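Side-chain contacts in nucleoprotein (Rift valley fever virus, PDB 3OV9), which encapsidates the viral genomic RNA as a ring-forming oligomer, shielding it from nucleases and presenting it as the template for transcription and replication: residues D17-E20 against I21-W24; K67-R70 against M71-K74; E84-I87 against N88-L92. One frame throughout, in Å; residues are numbered along the deposited sequence.

Overall arrangement
From the N terminus onward the three contacts follow one another in series. Each lies within one continuous stretch, so none encloses a long loop and none nests within or crosses another. Interaction 1 forms at the start of helix 18-28, in the region essential for oligomerization, its centre about 45 Å from that of interaction 2. Interaction 2, at the end of the same region, builds the short helix 68-71 and the residues after it, and interaction 3 shapes the C-terminal end of helix 77-90. These last two touch: Arg-69 pairs with Glu-84, while Pro-68 and Met-72 pack on Ile-87, binding the consecutive helices together. Interaction 1 stands apart and packs on a neighbouring subunit, while interaction 2 reaches a different one through Lys-74.

Interaction 1 (D17-E20 against I21-W24); sequences DRNE and IEQW
Asp-17 O receives the amide of Ile-21 (N to O 2.9 Å), and the same i to i+4 pattern repeats from Arg-18 to Glu-22, Asn-19 to Gln-23 and Glu-20 to Trp-24. Arg-18 and Glu-22 form a salt bridge one turn apart: Arg-18 NE lies 3.1 Å from Glu-22 OE2. The carboxylate oxygen sits at the edge of the guanidinium and near its plane, yet the donor reaches OE2 from above the carboxylate plane, and the two flat groups stand 72° apart. An extended Arg-18 chain with CG anti to the backbone N (chi1 180°) carries NE along the helix to this meeting. Asp-17 is the N-cap of helix 18-28, its OD2 accepting the first-turn amide of Glu-20 (N to OD2 2.8 Å); the negative group at the helix start would be expected to suit the helix dipole. Elsewhere on the turn, Glu-20 and Trp-24 run side by side. Glu-20 CG makes a CH-pi contact over the six-membered ring of Trp-24, 3.8 Å from its centroid, and the carboxylate follows nearly flat, 16° from the ring plane, with Glu-20 CD 3.4 Å from Trp-24 CH2. A second subunit packs against this helix: its Leu-122 meets Ile-21, and its Trp-125, a residue thought important for dimerization, lies on Glu-22.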
loop_
_atom_site.group_PDB
_atom_site.type_symbol
_atom_site.label_atom_id
_atom_site.label_comp_id
_atom_site.label_asym_id
_atom_site.label_seq_id
_atom_site.Cartn_x
_atom_site.Cartn_y
_atom_site.Cartn_z
ATOM N N ASP A 17 12.935 48.191 8.259
ATOM C CA ASP A 17 13.826 48.378 9.403
ATOM C C ASP A 17 14.361 47.041 9.904
ATOM O O ASP A 17 13.608 46.230 10.448
ATOM C CB ASP A 17 13.067 49.112 10.519
ATOM C CG ASP A 17 13.952 49.485 11.703
ATOM O OD1 ASP A 17 13.966 50.685 12.056
ATOM O OD2 ASP A 17 14.617 48.601 12.287
ATOM N N ARG A 18 15.663 46.823 9.724
ATOM C CA ARG A 18 16.308 45.565 10.109
ATOM C C ARG A 18 16.091 45.225 11.584
ATOM O O ARG A 18 15.716 44.100 11.910
ATOM C CB ARG A 18 17.804 45.591 9.773
ATOM C CG ARG A 18 18.561 44.319 10.145
ATOM C CD ARG A 18 20.023 44.414 9.738
ATOM N NE ARG A 18 20.837 43.390 10.391
ATOM C CZ ARG A 18 22.160 43.292 10.281
ATOM N NH1 ARG A 18 22.843 44.159 9.541
ATOM N NH2 ARG A 18 22.806 42.322 10.916
ATOM N N ASN A 19 16.322 46.193 12.468
ATOM C CA ASN A 19 16.161 45.963 13.905
ATOM C C ASN A 19 14.722 45.632 14.296
ATOM O O ASN A 19 14.486 44.753 15.126
ATOM C CB ASN A 19 16.691 47.150 14.716
ATOM C CG ASN A 19 18.203 47.284 14.640
ATOM O OD1 ASN A 19 18.739 48.388 14.732
ATOM N ND2 ASN A 19 18.899 46.160 14.470
ATOM N N GLU A 20 13.769 46.328 13.678
ATOM C CA GLU A 20 12.348 46.096 13.921
ATOM C C GLU A 20 11.909 44.719 13.419
ATOM O O GLU A 20 11.221 43.986 14.132
ATOM C CB GLU A 20 11.511 47.187 13.254
ATOM C CG GLU A 20 10.008 47.022 13.436
ATOM C CD GLU A 20 9.209 48.153 12.825
ATOM O OE1 GLU A 20 9.419 48.466 11.633
ATOM O OE2 GLU A 20 8.353 48.720 13.538
ATOM N N ILE A 21 12.319 44.381 12.199
ATOM C CA ILE A 21 11.946 43.108 11.578
ATOM C C ILE A 21 12.555 41.921 12.330
ATOM O O ILE A 21 11.882 40.907 12.538
ATOM C CB ILE A 21 12.312 43.081 10.072
ATOM C CG1 ILE A 21 11.385 44.020 9.293
ATOM C CG2 ILE A 21 12.220 41.666 9.508
ATOM C CD1 ILE A 21 11.935 44.467 7.960
ATOM N N GLU A 22 13.814 42.059 12.746
ATOM C CA GLU A 22 14.496 41.000 13.498
ATOM C C GLU A 22 13.850 40.737 14.862
ATOM O O GLU A 22 13.845 39.593 15.333
ATOM C CB GLU A 22 15.997 41.287 13.625
ATOM C CG GLU A 22 16.775 41.061 12.319
ATOM C CD GLU A 22 18.260 41.359 12.429
ATOM O OE1 GLU A 22 18.717 41.770 13.516
ATOM O OE2 GLU A 22 18.974 41.181 11.418
ATOM N N GLN A 23 13.302 41.787 15.480
ATOM C CA GLN A 23 12.541 41.644 16.724
ATOM C C GLN A 23 11.270 40.834 16.483
ATOM O O GLN A 23 10.917 39.964 17.286
ATOM C CB GLN A 23 12.191 43.009 17.328
ATOM C CG GLN A 23 13.342 43.693 18.057
ATOM C CD GLN A 23 12.900 44.843 18.948
ATOM O OE1 GLN A 23 11.865 44.772 19.611
ATOM N NE2 GLN A 23 13.696 45.906 18.980
ATOM N N TRP A 24 10.585 41.112 15.372
ATOM C CA TRP A 24 9.392 40.343 15.008
ATOM C C TRP A 24 9.740 38.880 14.742
ATOM O O TRP A 24 9.014 37.976 15.170
ATOM C CB TRP A 24 8.672 40.950 13.800
ATOM C CG TRP A 24 7.940 42.234 14.094
ATOM C CD1 TRP A 24 7.341 42.591 15.271
ATOM C CD2 TRP A 24 7.712 43.317 13.183
ATOM N NE1 TRP A 24 6.768 43.838 15.152
ATOM C CE2 TRP A 24 6.980 44.303 13.882
ATOM C CE3 TRP A 24 8.062 43.553 11.846
ATOM C CZ2 TRP A 24 6.589 45.509 13.288
ATOM C CZ3 TRP A 24 7.675 44.755 11.256
ATOM C CH2 TRP A 24 6.943 45.714 11.978
#

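Interaction 2 (K67-R70 against M71-K74); sequences KPRR and MMMK
Lys-67 and Met-71 bracket the short helix 68-71: Lys-67 occupies the N-cap position, and its O accepts Met-71 N in a straight bond of 3.0 Å. The side chains then meet in separate pairs round the turn. Met-71 CG is held between the backbone N and the carbonyl carbon (chi1 67°), which turns the buried thioether back over the start of the helix and brings CE to 3.5 Å from Lys-67 O; Leu-104 of helix 104-110 packs on this methionine. Arg-69 and Met-72 instead lie alongside each other and point the same way, with Arg-69 NH1 3.7 Å from Met-72 CE. The charge of Arg-69 is answered by Glu-84 of helix 77-90, against which Met-72 also rests. Arg-70 and Met-73 are angled across one another, the methyl CE of Met-73 reaching the aliphatic root of the arginine, 3.9 Å from Arg-70 CG. Beyond them Lys-74 NZ is hydrogen-bonded to Tyr-30 OH of a third subunit. Lys-67 probably contacts RNA, as in relatives, and its chain runs over Arg-70: Lys-67 CD sits above the centre of the Arg-70 guanidinium face, 3.5 Å from its plane.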
loop_
_atom_site.group_PDB
_atom_site.type_symbol
_atom_site.label_atom_id
_atom_site.label_comp_id
_atom_site.label_asym_id
_atom_site.label_seq_id
_atom_site.Cartn_x
_atom_site.Cartn_y
_atom_site.Cartn_z
ATOM N N LYS A 67 6.842 8.890 27.938
ATOM C CA LYS A 67 5.495 8.316 27.990
ATOM C C LYS A 67 5.221 7.627 29.335
ATOM O O LYS A 67 5.389 6.411 29.455
ATOM C CB LYS A 67 5.267 7.347 26.821
ATOM C CG LYS A 67 5.333 7.996 25.449
ATOM C CD LYS A 67 4.947 7.010 24.359
ATOM C CE LYS A 67 4.839 7.683 22.999
ATOM N NZ LYS A 67 6.171 7.966 22.395
ATOM N N PRO A 68 4.790 8.407 30.348
ATOM C CA PRO A 68 4.618 7.898 31.714
ATOM C C PRO A 68 3.633 6.729 31.850
ATOM O O PRO A 68 3.866 5.831 32.659
ATOM C CB PRO A 68 4.107 9.120 32.480
ATOM C CG PRO A 68 4.603 10.281 31.704
ATOM C CD PRO A 68 4.506 9.853 30.277
ATOM N N ARG A 69 2.554 6.739 31.071
ATOM C CA ARG A 69 1.579 5.647 31.121
ATOM C C ARG A 69 2.132 4.360 30.511
ATOM O O ARG A 69 1.852 3.262 31.009
ATOM C CB ARG A 69 0.256 6.050 30.457
ATOM C CG ARG A 69 -0.607 6.992 31.295
ATOM C CD ARG A 69 -1.159 6.317 32.552
ATOM N NE ARG A 69 -1.777 7.288 33.455
ATOM C CZ ARG A 69 -2.167 7.029 34.700
ATOM N NH1 ARG A 69 -2.013 5.818 35.221
ATOM N NH2 ARG A 69 -2.713 7.991 35.430
ATOM N N ARG A 70 2.924 4.504 29.448
ATOM C CA ARG A 70 3.537 3.369 28.756
ATOM C C ARG A 70 4.620 2.697 29.605
ATOM O O ARG A 70 4.655 1.470 29.711
ATOM C CB ARG A 70 4.112 3.801 27.399
ATOM C CG ARG A 70 4.744 2.665 26.591
ATOM C CD ARG A 70 5.597 3.184 25.441
ATOM N NE ARG A 70 4.857 3.270 24.183
ATOM C CZ ARG A 70 5.362 3.734 23.041
ATOM N NH1 ARG A 70 6.615 4.172 22.985
ATOM N NH2 ARG A 70 4.608 3.769 21.950
ATOM N N MET A 71 5.495 3.502 30.210
ATOM C CA MET A 71 6.599 2.971 31.019
ATOM C C MET A 71 6.107 2.208 32.253
ATOM O O MET A 71 6.755 1.259 32.698
ATOM C CB MET A 71 7.597 4.077 31.409
ATOM C CG MET A 71 7.054 5.143 32.359
ATOM S SD MET A 71 8.232 6.471 32.720
ATOM C CE MET A 71 8.388 7.244 31.112
ATOM N N MET A 72 4.949 2.617 32.775
ATOM C CA MET A 72 4.322 1.977 33.934
ATOM C C MET A 72 3.929 0.523 33.677
ATOM O O MET A 72 3.827 -0.269 34.616
ATOM C CB MET A 72 3.084 2.761 34.372
ATOM C CG MET A 72 3.370 3.911 35.325
ATOM S SD MET A 72 1.929 4.975 35.565
ATOM C CE MET A 72 0.845 3.926 36.529
ATOM N N MET A 73 3.714 0.184 32.408
ATOM C CA MET A 73 3.300 -1.167 32.010
ATOM C C MET A 73 4.437 -2.186 32.116
ATOM O O MET A 73 4.194 -3.395 32.088
ATOM C CB MET A 73 2.727 -1.167 30.588
ATOM C CG MET A 73 1.674 -0.094 30.324
ATOM S SD MET A 73 0.856 -0.244 28.721
ATOM C CE MET A 73 2.233 -0.216 27.576
ATOM N N LYS A 74 5.670 -1.691 32.228
ATOM C CA LYS A 74 6.853 -2.534 32.401
ATOM C C LYS A 74 7.757 -1.927 33.476
ATOM O O LYS A 74 8.797 -1.337 33.172
ATOM C CB LYS A 74 7.618 -2.699 31.080
ATOM C CG LYS A 74 6.878 -3.452 29.976
ATOM C CD LYS A 74 6.896 -4.959 30.198
ATOM C CE LYS A 74 6.272 -5.703 29.019
ATOM N NZ LYS A 74 7.055 -5.543 27.758
#

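Interaction 3 (E84-I87 against N88-L92); sequences EALI and NKYKL
Leu-86 and Tyr-90, one turn apart, make the close-packed side of this contact. Tyr-90 N donates to Leu-86 O (3.0 Å), and the same oxygen sits at the edge of the tyrosine ring, in its plane, while Leu-86 CD2 approaches the ring at Tyr-90 CE2 (3.9 Å) with the two side chains crossing. Leu-92 folds back from beyond the helix: its CD1 is 4.2 Å from Leu-86 CB and also reaches Ile-87 CG1. Met-57 of helix 50-63 packs on Leu-86, Tyr-90 and Leu-92, and Tyr-90 OH is hydrogen-bonded to Asp-53, so this side belongs to the core between helices. The side of Glu-84 and Asn-88 is looser and more exposed, and a water takes part. Glu-84 bends at chi2 (75°) and brings its carboxylate beside the Asn-88 amide, their planes nearly perpendicular at 86°. Because OE2 and OD1 are both acceptors they do not bond; a water bridges instead, donating to Glu-84 OE2 (2.7 Å) and accepting from Asn-88 ND2 (2.8 Å). The other carboxylate oxygen is engaged by Arg-69. At the end of helix 77-90, Lys-91 turns to a left-handed conformation (phi 52°), and Leu-92 N returns to Ile-87 O (3.3 Å), meeting a lone pair in the carbonyl plane. This 6→1 bond, together with the apolar Ile-87 to Leu-92 contact, gives the chain reversal features of a Schellman motif at the helix C terminus.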
loop_
_atom_site.group_PDB
_atom_site.type_symbol
_atom_site.label_atom_id
_atom_site.label_comp_id
_atom_site.label_asym_id
_atom_site.label_seq_id
_atom_site.Cartn_x
_atom_site.Cartn_y
_atom_site.Cartn_z
ATOM N N GLU A 84 2.847 6.788 39.129
ATOM C CA GLU A 84 1.410 7.056 39.259
ATOM C C GLU A 84 1.156 8.315 40.091
ATOM O O GLU A 84 0.363 9.175 39.698
ATOM C CB GLU A 84 0.682 5.844 39.864
ATOM C CG GLU A 84 -0.789 6.079 40.266
ATOM C CD GLU A 84 -1.759 6.134 39.088
ATOM O OE1 GLU A 84 -1.332 5.981 37.924
ATOM O OE2 GLU A 84 -2.969 6.332 39.334
ATOM N N ALA A 85 1.840 8.416 41.229
ATOM C CA ALA A 85 1.720 9.575 42.111
ATOM C C ALA A 85 2.228 10.852 41.442
ATOM O O ALA A 85 1.627 11.918 41.603
ATOM C CB ALA A 85 2.450 9.326 43.421
ATOM N N LEU A 86 3.320 10.737 40.688
ATOM C CA LEU A 86 3.881 11.878 39.954
ATOM C C LEU A 86 2.933 12.388 38.869
ATOM O O LEU A 86 2.808 13.598 38.670
ATOM C CB LEU A 86 5.245 11.531 39.344
ATOM C CG LEU A 86 6.461 11.429 40.270
ATOM C CD1 LEU A 86 7.664 10.906 39.494
ATOM C CD2 LEU A 86 6.793 12.763 40.944
ATOM N N ILE A 87 2.270 11.465 38.176
ATOM C CA ILE A 87 1.296 11.823 37.145
ATOM C C ILE A 87 0.130 12.604 37.748
ATOM O O ILE A 87 -0.259 13.646 37.218
ATOM C CB ILE A 87 0.767 10.584 36.380
ATOM C CG1 ILE A 87 1.886 9.943 35.556
ATOM C CG2 ILE A 87 -0.416 10.963 35.470
ATOM C CD1 ILE A 87 1.572 8.535 35.078
ATOM N N ASN A 88 -0.417 12.101 38.854
ATOM C CA ASN A 88 -1.568 12.730 39.505
ATOM C C ASN A 88 -1.249 14.094 40.106
ATOM O O ASN A 88 -2.078 15.007 40.060
ATOM C CB ASN A 88 -2.158 11.814 40.583
ATOM C CG ASN A 88 -2.726 10.522 40.015
ATOM O OD1 ASN A 88 -2.718 9.486 40.685
ATOM N ND2 ASN A 88 -3.226 10.574 38.784
ATOM N N LYS A 89 -0.043 14.225 40.659
ATOM C CA LYS A 89 0.379 15.450 41.334
ATOM C C LYS A 89 0.759 16.559 40.353
ATOM O O LYS A 89 0.428 17.726 40.577
ATOM C CB LYS A 89 1.543 15.159 42.285
ATOM C CG LYS A 89 1.914 16.303 43.217
ATOM C CD LYS A 89 2.984 15.865 44.199
ATOM C CE LYS A 89 3.443 17.013 45.075
ATOM N NZ LYS A 89 4.417 16.548 46.099
ATOM N N TYR A 90 1.445 16.188 39.274
ATOM C CA TYR A 90 1.971 17.164 38.312
ATOM C C TYR A 90 1.205 17.194 36.987
ATOM O O TYR A 90 1.577 17.931 36.064
ATOM C CB TYR A 90 3.472 16.926 38.079
ATOM C CG TYR A 90 4.310 17.176 39.311
ATOM C CD1 TYR A 90 4.779 18.453 39.611
ATOM C CD2 TYR A 90 4.622 16.136 40.191
ATOM C CE1 TYR A 90 5.540 18.691 40.747
ATOM C CE2 TYR A 90 5.380 16.363 41.330
ATOM C CZ TYR A 90 5.838 17.642 41.604
ATOM O OH TYR A 90 6.588 17.869 42.732
ATOM N N LYS A 91 0.134 16.400 36.914
ATOM C CA LYS A 91 -0.744 16.300 35.736
ATOM C C LYS A 91 0.026 16.027 34.441
ATOM O O LYS A 91 -0.233 16.638 33.399
ATOM C CB LYS A 91 -1.655 17.537 35.613
ATOM C CG LYS A 91 -2.395 17.935 36.899
ATOM C CD LYS A 91 -3.221 16.793 37.513
ATOM C CE LYS A 91 -4.593 16.650 36.870
ATOM N NZ LYS A 91 -5.364 15.515 37.460
ATOM N N LEU A 92 0.965 15.085 34.522
ATOM C CA LEU A 92 1.885 14.789 33.425
ATOM C C LEU A 92 1.192 14.264 32.172
ATOM O O LEU A 92 0.267 13.448 32.249
ATOM C CB LEU A 92 2.970 13.803 33.881
ATOM C CG LEU A 92 3.936 14.245 34.986
ATOM C CD1 LEU A 92 4.794 13.070 35.440
ATOM C CD2 LEU A 92 4.816 15.408 34.537
HETATM O O HOH W 1 -4.177 8.129 37.779
#